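Local coordinates for SusD-like protein BACOVA_02651 (Bacteroides ovatus, PDB 5E75) that binds polysaccharide at the cell surface and probably captures xyloglucan there before its transport into the periplasm for degradation, at residues Ser39-Met51 against Arg412-Met425. Residues are numbered along the deposited sequence; the frame is centred on the assembly and turned at random.
Sequences SIVPIGSGRANDM and RVEFGMEYSNWYDM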
ATOM      1  N   SER A  39       8.840   8.155  -1.326  1.00 13.47           N
ATOM      2  CA  SER A  39       8.258   8.072   0.007  1.00 11.66           C
ATOM      3  C   SER A  39       7.298   6.896   0.226  1.00 11.33           C
ATOM      4  O   SER A  39       7.076   6.502   1.359  1.00 10.03           O
ATOM      5  CB  SER A  39       7.562   9.381   0.364  1.00 15.50           C
ATOM      6  OG  SER A  39       6.478   9.647  -0.510  1.00 15.48           O
ATOM      7  N   ILE A  40       6.729   6.365  -0.848  1.00  9.20           N
ATOM      8  CA  ILE A  40       5.843   5.216  -0.745  1.00  9.30           C
ATOM      9  C   ILE A  40       6.510   4.084   0.047  1.00  8.88           C
ATOM     10  O   ILE A  40       5.840   3.394   0.832  1.00  8.78           O
ATOM     11  CB  ILE A  40       5.392   4.758  -2.146  1.00  8.76           C
ATOM     12  CG1 ILE A  40       4.330   3.669  -2.038  1.00  9.37           C
ATOM     13  CG2 ILE A  40       6.585   4.290  -2.995  1.00  9.82           C
ATOM     14  CD1 ILE A  40       3.608   3.373  -3.378  1.00 11.46           C
ATOM     15  N   VAL A  41       7.818   3.908  -0.121  1.00  9.37           N
ATOM     16  CA  VAL A  41       8.526   2.784   0.505  1.00 10.56           C
ATOM     17  C   VAL A  41       8.647   2.938   2.036  1.00  9.14           C
ATOM     18  O   VAL A  41       8.182   2.075   2.769  1.00  8.67           O
ATOM     19  CB  VAL A  41       9.892   2.563  -0.181  1.00 11.92           C
ATOM     20  CG1 VAL A  41      10.723   1.488   0.521  1.00 13.22           C
ATOM     21  CG2 VAL A  41       9.696   2.207  -1.652  1.00 13.05           C
ATOM     22  N   PRO A  42       9.248   4.041   2.521  1.00  9.01           N
ATOM     23  CA  PRO A  42       9.357   4.161   3.983  1.00  9.72           C
ATOM     24  C   PRO A  42       8.018   4.399   4.671  1.00 11.55           C
ATOM     25  O   PRO A  42       7.842   3.937   5.789  1.00 10.61           O
ATOM     26  CB  PRO A  42      10.287   5.365   4.172  1.00 12.74           C
ATOM     27  CG  PRO A  42      10.183   6.130   2.876  1.00 10.75           C
ATOM     28  CD  PRO A  42      10.050   5.071   1.833  1.00 10.95           C
ATOM     29  N   ILE A  43       7.078   5.087   4.043  1.00  9.67           N
ATOM     30  CA  ILE A  43       5.815   5.362   4.715  1.00  9.01           C
ATOM     31  C   ILE A  43       4.896   4.141   4.705  1.00  9.09           C
ATOM     32  O   ILE A  43       4.373   3.741   5.748  1.00 11.10           O
ATOM     33  CB  ILE A  43       5.102   6.582   4.105  1.00 10.22           C
ATOM     34  CG1 ILE A  43       5.950   7.846   4.322  1.00 11.97           C
ATOM     35  CG2 ILE A  43       3.737   6.754   4.739  1.00 12.96           C
ATOM     36  CD1 ILE A  43       5.368   9.102   3.659  1.00 14.97           C
ATOM     37  N   GLY A  44       4.696   3.522   3.551  1.00  9.13           N
ATOM     38  CA  GLY A  44       3.725   2.442   3.459  1.00  8.37           C
ATOM     39  C   GLY A  44       4.205   1.109   4.021  1.00  7.74           C
ATOM     40  O   GLY A  44       3.427   0.362   4.636  1.00  8.51           O
ATOM     41  N   SER A  45       5.485   0.796   3.790  1.00  8.35           N
ATOM     42  CA  SER A  45       6.077  -0.483   4.199  1.00  7.77           C
ATOM     43  C   SER A  45       7.069  -0.366   5.360  1.00  7.92           C
ATOM     44  O   SER A  45       6.999  -1.135   6.319  1.00  8.79           O
ATOM     45  CB  SER A  45       6.738  -1.199   3.014  1.00  8.66           C
ATOM     46  OG  SER A  45       5.781  -1.920   2.262  1.00  8.90           O
ATOM     47  N   GLY A  46       7.991   0.588   5.277  1.00  8.82           N
ATOM     48  CA  GLY A  46       8.983   0.735   6.332  1.00  9.33           C
ATOM     49  C   GLY A  46       8.347   0.970   7.690  1.00  9.30           C
ATOM     50  O   GLY A  46       8.685   0.341   8.688  1.00  9.32           O
ATOM     51  N   ARG A  47       7.390   1.882   7.737  1.00  8.56           N
ATOM     52  CA  ARG A  47       6.803   2.273   9.005  1.00  9.39           C
ATOM     53  C   ARG A  47       5.998   1.136   9.636  1.00  8.80           C
ATOM     54  O   ARG A  47       5.842   1.093  10.850  1.00  9.49           O
ATOM     55  CB  ARG A  47       5.938   3.516   8.823  1.00  9.33           C
ATOM     56  CG  ARG A  47       5.612   4.239  10.128  1.00 12.42           C
ATOM     57  CD  ARG A  47       5.287   5.660   9.820  1.00 14.58           C
ATOM     58  NE  ARG A  47       4.879   6.458  10.968  1.00 12.89           N
ATOM     59  CZ  ARG A  47       5.701   7.035  11.835  1.00 12.91           C
ATOM     60  NH1 ARG A  47       7.012   6.856  11.746  1.00 12.63           N
ATOM     61  NH2 ARG A  47       5.203   7.797  12.792  1.00 11.20           N
ATOM     62  N   ALA A  48       5.544   0.184   8.823  1.00  8.24           N
ATOM     63  CA  ALA A  48       4.884  -1.024   9.314  1.00  8.40           C
ATOM     64  C   ALA A  48       5.876  -2.068   9.817  1.00  8.18           C
ATOM     65  O   ALA A  48       5.468  -3.097  10.338  1.00  9.04           O
ATOM     66  CB  ALA A  48       4.040  -1.653   8.210  1.00  9.57           C
ATOM     67  N   ASN A  49       7.165  -1.805   9.638  1.00  8.51           N
ATOM     68  CA  ASN A  49       8.225  -2.788   9.860  1.00  8.92           C
ATOM     69  C   ASN A  49       8.144  -3.975   8.901  1.00  8.49           C
ATOM     70  O   ASN A  49       8.490  -5.102   9.248  1.00  8.59           O
ATOM     71  CB  ASN A  49       8.295  -3.270  11.323  1.00  9.59           C
ATOM     72  CG  ASN A  49       9.657  -3.834  11.682  1.00  9.51           C
ATOM     73  OD1 ASN A  49      10.679  -3.357  11.195  1.00 10.31           O
ATOM     74  ND2 ASN A  49       9.680  -4.829  12.556  1.00  9.70           N
ATOM     75  N   ASP A  50       7.730  -3.731   7.666  1.00  8.43           N
ATOM     76  CA  ASP A  50       7.847  -4.776   6.642  1.00  8.44           C
ATOM     77  C   ASP A  50       9.329  -5.093   6.457  1.00  9.06           C
ATOM     78  O   ASP A  50       9.717  -6.251   6.288  1.00  8.72           O
ATOM     79  CB  ASP A  50       7.311  -4.308   5.282  1.00  8.28           C
ATOM     80  CG  ASP A  50       5.787  -4.326   5.155  1.00  8.81           C
ATOM     81  OD1 ASP A  50       5.038  -4.558   6.114  1.00  9.03           O
ATOM     82  OD2 ASP A  50       5.319  -4.046   4.028  1.00  8.88           O
ATOM     83  N   MET A  51      10.151  -4.048   6.451  1.00  8.46           N
ATOM     84  CA  MET A  51      11.579  -4.165   6.152  1.00  8.94           C
ATOM     85  C   MET A  51      12.329  -3.016   6.823  1.00  9.92           C
ATOM     86  O   MET A  51      11.722  -2.041   7.301  1.00 10.07           O
ATOM     87  CB  MET A  51      11.811  -4.199   4.627  1.00  9.55           C
ATOM     88  CG  MET A  51      11.825  -2.835   3.928  1.00  8.89           C
ATOM     89  SD  MET A  51      10.276  -1.949   3.999  1.00 10.26           S
ATOM     90  CE  MET A  51      10.797  -0.416   3.317  1.00 12.84           C
ATOM     91  N   ARG A 412      -0.672  -8.700   7.070  1.00  7.87           N
ATOM     92  CA  ARG A 412       0.755  -8.422   6.953  1.00  7.75           C
ATOM     93  C   ARG A 412       1.412  -9.318   5.914  1.00  8.26           C
ATOM     94  O   ARG A 412       2.189  -8.829   5.078  1.00  8.70           O
ATOM     95  CB  ARG A 412       1.466  -8.547   8.307  1.00  9.24           C
ATOM     96  CG  ARG A 412       1.134  -7.429   9.279  1.00  7.89           C
ATOM     97  CD  ARG A 412       1.968  -7.462  10.551  1.00  8.50           C
ATOM     98  NE  ARG A 412       3.371  -7.174  10.256  1.00  9.02           N
ATOM     99  CZ  ARG A 412       4.388  -7.364  11.096  1.00  9.57           C
ATOM    100  NH1 ARG A 412       4.201  -7.852  12.324  1.00  9.67           N
ATOM    101  NH2 ARG A 412       5.622  -7.090  10.691  1.00  9.47           N
ATOM    102  N   VAL A 413       1.126 -10.626   5.958  1.00  8.39           N
ATOM    103  CA  VAL A 413       1.756 -11.554   5.039  1.00  8.60           C
ATOM    104  C   VAL A 413       1.170 -11.488   3.626  1.00  9.32           C
ATOM    105  O   VAL A 413       1.886 -11.713   2.659  1.00  9.96           O
ATOM    106  CB  VAL A 413       1.782 -13.038   5.549  1.00  8.80           C
ATOM    107  CG1 VAL A 413       2.569 -13.182   6.843  1.00 11.17           C
ATOM    108  CG2 VAL A 413       0.420 -13.593   5.752  1.00  9.86           C
ATOM    109  N   GLU A 414      -0.102 -11.166   3.490  1.00  7.61           N
ATOM    110  CA  GLU A 414      -0.677 -11.019   2.161  1.00  8.24           C
ATOM    111  C   GLU A 414      -0.111  -9.789   1.459  1.00  8.65           C
ATOM    112  O   GLU A 414       0.120  -9.829   0.243  1.00  8.54           O
ATOM    113  CB  GLU A 414      -2.200 -10.950   2.248  1.00  8.35           C
ATOM    114  CG  GLU A 414      -2.906 -10.883   0.897  1.00  8.23           C
ATOM    115  CD  GLU A 414      -2.718 -12.096   0.022  1.00  9.22           C
ATOM    116  OE1 GLU A 414      -2.394 -13.196   0.539  1.00  8.64           O
ATOM    117  OE2 GLU A 414      -2.924 -11.961  -1.207  1.00  9.14           O
ATOM    118  N   PHE A 415       0.151  -8.723   2.214  1.00  7.73           N
ATOM    119  CA  PHE A 415       0.460  -7.413   1.605  1.00  8.26           C
ATOM    120  C   PHE A 415       1.866  -6.891   1.889  1.00  9.06           C
ATOM    121  O   PHE A 415       2.155  -5.721   1.655  1.00  8.77           O
ATOM    122  CB  PHE A 415      -0.606  -6.360   1.958  1.00  8.15           C
ATOM    123  CG  PHE A 415      -1.960  -6.749   1.501  1.00  7.72           C
ATOM    124  CD1 PHE A 415      -2.239  -6.793   0.149  1.00 11.94           C
ATOM    125  CD2 PHE A 415      -2.934  -7.118   2.393  1.00  9.60           C
ATOM    126  CE1 PHE A 415      -3.476  -7.223  -0.288  1.00 12.43           C
ATOM    127  CE2 PHE A 415      -4.171  -7.518   1.966  1.00 12.67           C
ATOM    128  CZ  PHE A 415      -4.435  -7.573   0.630  1.00 12.19           C
ATOM    129  N   GLY A 416       2.757  -7.753   2.364  1.00  8.02           N
ATOM    130  CA  GLY A 416       4.127  -7.338   2.613  1.00  8.21           C
ATOM    131  C   GLY A 416       4.777  -6.726   1.386  1.00  8.63           C
ATOM    132  O   GLY A 416       4.638  -7.243   0.275  1.00  8.23           O
ATOM    133  N   MET A 417       5.475  -5.606   1.588  1.00  9.02           N
ATOM    134  CA  MET A 417       6.181  -4.902   0.505  1.00  7.98           C
ATOM    135  C   MET A 417       5.244  -4.409  -0.597  1.00  9.41           C
ATOM    136  O   MET A 417       5.664  -4.183  -1.720  1.00 10.38           O
ATOM    137  CB  MET A 417       7.338  -5.746  -0.058  1.00  8.31           C
ATOM    138  CG  MET A 417       8.436  -6.063   0.961  1.00 10.49           C
ATOM    139  SD  MET A 417       9.024  -4.639   1.899  1.00  9.85           S
ATOM    140  CE  MET A 417       9.370  -3.461   0.572  1.00 11.24           C
ATOM    141  N   GLU A 418       3.981  -4.170  -0.254  1.00  8.10           N
ATOM    142  CA  GLU A 418       3.040  -3.486  -1.156  1.00  7.97           C
ATOM    143  C   GLU A 418       2.687  -2.090  -0.654  1.00  7.86           C
ATOM    144  O   GLU A 418       1.795  -1.443  -1.195  1.00  8.90           O
ATOM    145  CB  GLU A 418       1.763  -4.304  -1.384  1.00 10.54           C
ATOM    146  CG  GLU A 418       2.049  -5.549  -2.195  1.00 11.33           C
ATOM    147  CD  GLU A 418       0.840  -6.430  -2.426  1.00 10.17           C
ATOM    148  OE1 GLU A 418      -0.221  -5.941  -2.901  1.00 12.60           O
ATOM    149  OE2 GLU A 418       1.007  -7.632  -2.176  1.00 10.01           O
ATOM    150  N   TYR A 419       3.408  -1.618   0.350  1.00  8.47           N
ATOM    151  CA  TYR A 419       3.292  -0.228   0.801  1.00  8.47           C
ATOM    152  C   TYR A 419       1.904   0.087   1.328  1.00  9.08           C
ATOM    153  O   TYR A 419       1.422   1.205   1.172  1.00 10.18           O
ATOM    154  CB  TYR A 419       3.718   0.736  -0.318  1.00  8.79           C
ATOM    155  CG  TYR A 419       4.787   0.165  -1.255  1.00  9.42           C
ATOM    156  CD1 TYR A 419       6.023  -0.270  -0.797  1.00 15.92           C
ATOM    157  CD2 TYR A 419       4.519   0.055  -2.614  1.00 14.84           C
ATOM    158  CE1 TYR A 419       6.976  -0.816  -1.704  1.00 11.84           C
ATOM    159  CE2 TYR A 419       5.444  -0.470  -3.499  1.00 20.67           C
ATOM    160  CZ  TYR A 419       6.648  -0.910  -3.034  1.00 12.87           C
ATOM    161  OH  TYR A 419       7.528  -1.418  -3.982  1.00 17.72           O
ATOM    162  N   SER A 420       1.286  -0.902   1.972  1.00  9.22           N
ATOM    163  CA  SER A 420      -0.061  -0.769   2.498  1.00  9.73           C
ATOM    164  C   SER A 420      -0.182  -1.082   3.991  1.00  8.65           C
ATOM    165  O   SER A 420      -1.099  -0.605   4.645  1.00  9.64           O
ATOM    166  CB  SER A 420      -1.001  -1.695   1.724  1.00 10.57           C
ATOM    167  OG  SER A 420      -0.542  -3.031   1.781  1.00 14.05           O
ATOM    168  N   ASN A 421       0.709  -1.892   4.536  1.00  8.18           N
ATOM    169  CA  ASN A 421       0.534  -2.354   5.900  1.00  7.69           C
ATOM    170  C   ASN A 421       0.514  -1.225   6.913  1.00  9.53           C
ATOM    171  O   ASN A 421      -0.222  -1.310   7.885  1.00  8.93           O
ATOM    172  CB  ASN A 421       1.585  -3.408   6.278  1.00  7.71           C
ATOM    173  CG  ASN A 421       1.323  -4.768   5.653  1.00  8.80           C
ATOM    174  OD1 ASN A 421       0.188  -5.113   5.307  1.00 10.05           O
ATOM    175  ND2 ASN A 421       2.376  -5.550   5.527  1.00  9.24           N
ATOM    176  N   TRP A 422       1.285  -0.162   6.712  1.00  8.40           N
ATOM    177  CA  TRP A 422       1.304   0.899   7.719  1.00  8.21           C
ATOM    178  C   TRP A 422      -0.063   1.565   7.842  1.00  7.16           C
ATOM    179  O   TRP A 422      -0.522   1.875   8.937  1.00  8.46           O
ATOM    180  CB  TRP A 422       2.377   1.954   7.464  1.00  8.11           C
ATOM    181  CG  TRP A 422       2.265   3.074   8.476  1.00  8.77           C
ATOM    182  CD1 TRP A 422       2.038   4.396   8.224  1.00  9.17           C
ATOM    183  CD2 TRP A 422       2.349   2.947   9.906  1.00  8.92           C
ATOM    184  NE1 TRP A 422       1.973   5.109   9.407  1.00  9.17           N
ATOM    185  CE2 TRP A 422       2.162   4.235  10.450  1.00  9.20           C
ATOM    186  CE3 TRP A 422       2.558   1.873  10.776  1.00  8.87           C
ATOM    187  CZ2 TRP A 422       2.167   4.463  11.820  1.00  9.45           C
ATOM    188  CZ3 TRP A 422       2.559   2.101  12.127  1.00  9.82           C
ATOM    189  CH2 TRP A 422       2.387   3.388  12.640  1.00  8.89           C
ATOM    190  N   TYR A 423      -0.708   1.817   6.706  1.00  7.65           N
ATOM    191  CA  TYR A 423      -2.005   2.487   6.728  1.00  8.38           C
ATOM    192  C   TYR A 423      -3.023   1.665   7.502  1.00  8.94           C
ATOM    193  O   TYR A 423      -3.843   2.220   8.238  1.00  8.85           O
ATOM    194  CB  TYR A 423      -2.492   2.759   5.294  1.00  9.27           C
ATOM    195  CG  TYR A 423      -1.543   3.631   4.491  1.00  8.93           C
ATOM    196  CD1 TYR A 423      -1.474   4.979   4.752  1.00 14.43           C
ATOM    197  CD2 TYR A 423      -0.777   3.127   3.440  1.00  8.97           C
ATOM    198  CE1 TYR A 423      -0.644   5.808   4.027  1.00 18.20           C
ATOM    199  CE2 TYR A 423       0.101   3.944   2.737  1.00  9.07           C
ATOM    200  CZ  TYR A 423       0.142   5.285   3.041  1.00 14.57           C
ATOM    201  OH  TYR A 423       0.941   6.189   2.364  1.00 17.60           O
ATOM    202  N   ASP A 424      -2.974   0.346   7.346  1.00  9.00           N
ATOM    203  CA  ASP A 424      -3.848  -0.537   8.102  1.00  8.52           C
ATOM    204  C   ASP A 424      -3.524  -0.476   9.599  1.00  9.72           C
ATOM    205  O   ASP A 424      -4.433  -0.508  10.426  1.00  8.98           O
ATOM    206  CB  ASP A 424      -3.726  -1.978   7.625  1.00 10.77           C
ATOM    207  CG  ASP A 424      -4.227  -2.180   6.235  1.00 20.29           C
ATOM    208  OD1 ASP A 424      -4.983  -1.333   5.751  1.00 20.16           O
ATOM    209  OD2 ASP A 424      -3.874  -3.234   5.659  1.00 20.14           O
ATOM    210  N   MET A 425      -2.247  -0.389   9.952  1.00  9.15           N
ATOM    211  CA  MET A 425      -1.853  -0.294  11.354  1.00  8.30           C
ATOM    212  C   MET A 425      -2.336   1.014  11.992  1.00  9.17           C
ATOM    213  O   MET A 425      -2.715   1.009  13.163  1.00  8.81           O
ATOM    214  CB  MET A 425      -0.346  -0.461  11.527  1.00  9.02           C
ATOM    215  CG  MET A 425       0.103  -1.874  11.306  1.00  9.05           C
ATOM    216  SD  MET A 425       1.882  -2.026  11.351  1.00 10.14           S
ATOM    217  CE  MET A 425       2.056  -3.804  11.139  1.00 11.05           C
TER
HETATM  218  O   HOH W   1       4.624  -5.198   8.697  1.00 10.58           O
HETATM  219  O   HOH W   2       2.750  -3.389   3.060  1.00  8.06           O
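Three donors grip OD2 of the buried Asp-50: the backbone N of Met-417 at 2.9 Å, the hydroxyl of Ser-45 and a water. Met-417 N and Ser-45 OG arrive from opposite faces of the carboxylate plane. The other oxygen, OD1, accepts a nearly straight bond from Asn-421 ND2 (2.9 Å, 172°) on its syn side, with the carboxylate and amide planes nearly perpendicular. A second water joins OD1 and Ala-48 O to Arg-412 NE, whose guanidinium also forms a salt bridge with Asp-287. With both oxygens engaged, the carboxylate is fixed in rotation and probably keeps its charge.

In helix 40-46, Gly-44 O accepts Trp-422 N at 3.0 Å. Gly-44 CA lies 3.5 Å from Tyr-419 O, and a CB there would clash with that oxygen. The indole of Trp-422 is swung anti to its backbone N (chi1 175°), which lays one face against the extended chain of Arg-47. Arg-47 CG sits 3.6 Å from the centroid of the five-membered ring and 17° off its normal, a CH-pi contact. An alanine replacing Trp-422 would probably leave the aliphatic part of Arg-47 without its aromatic support and open a gap beside it.

The axes of the short helical segments 40-46 and 421-425 come within 7.5 Å. Asp-50, just past helix 40-46, ties the family's N-terminal sequence region to its C-terminal one, holding the type II turn 415-418 in the link from helix 404-415 to helix 421-431, near the centre of this SusD-family fold.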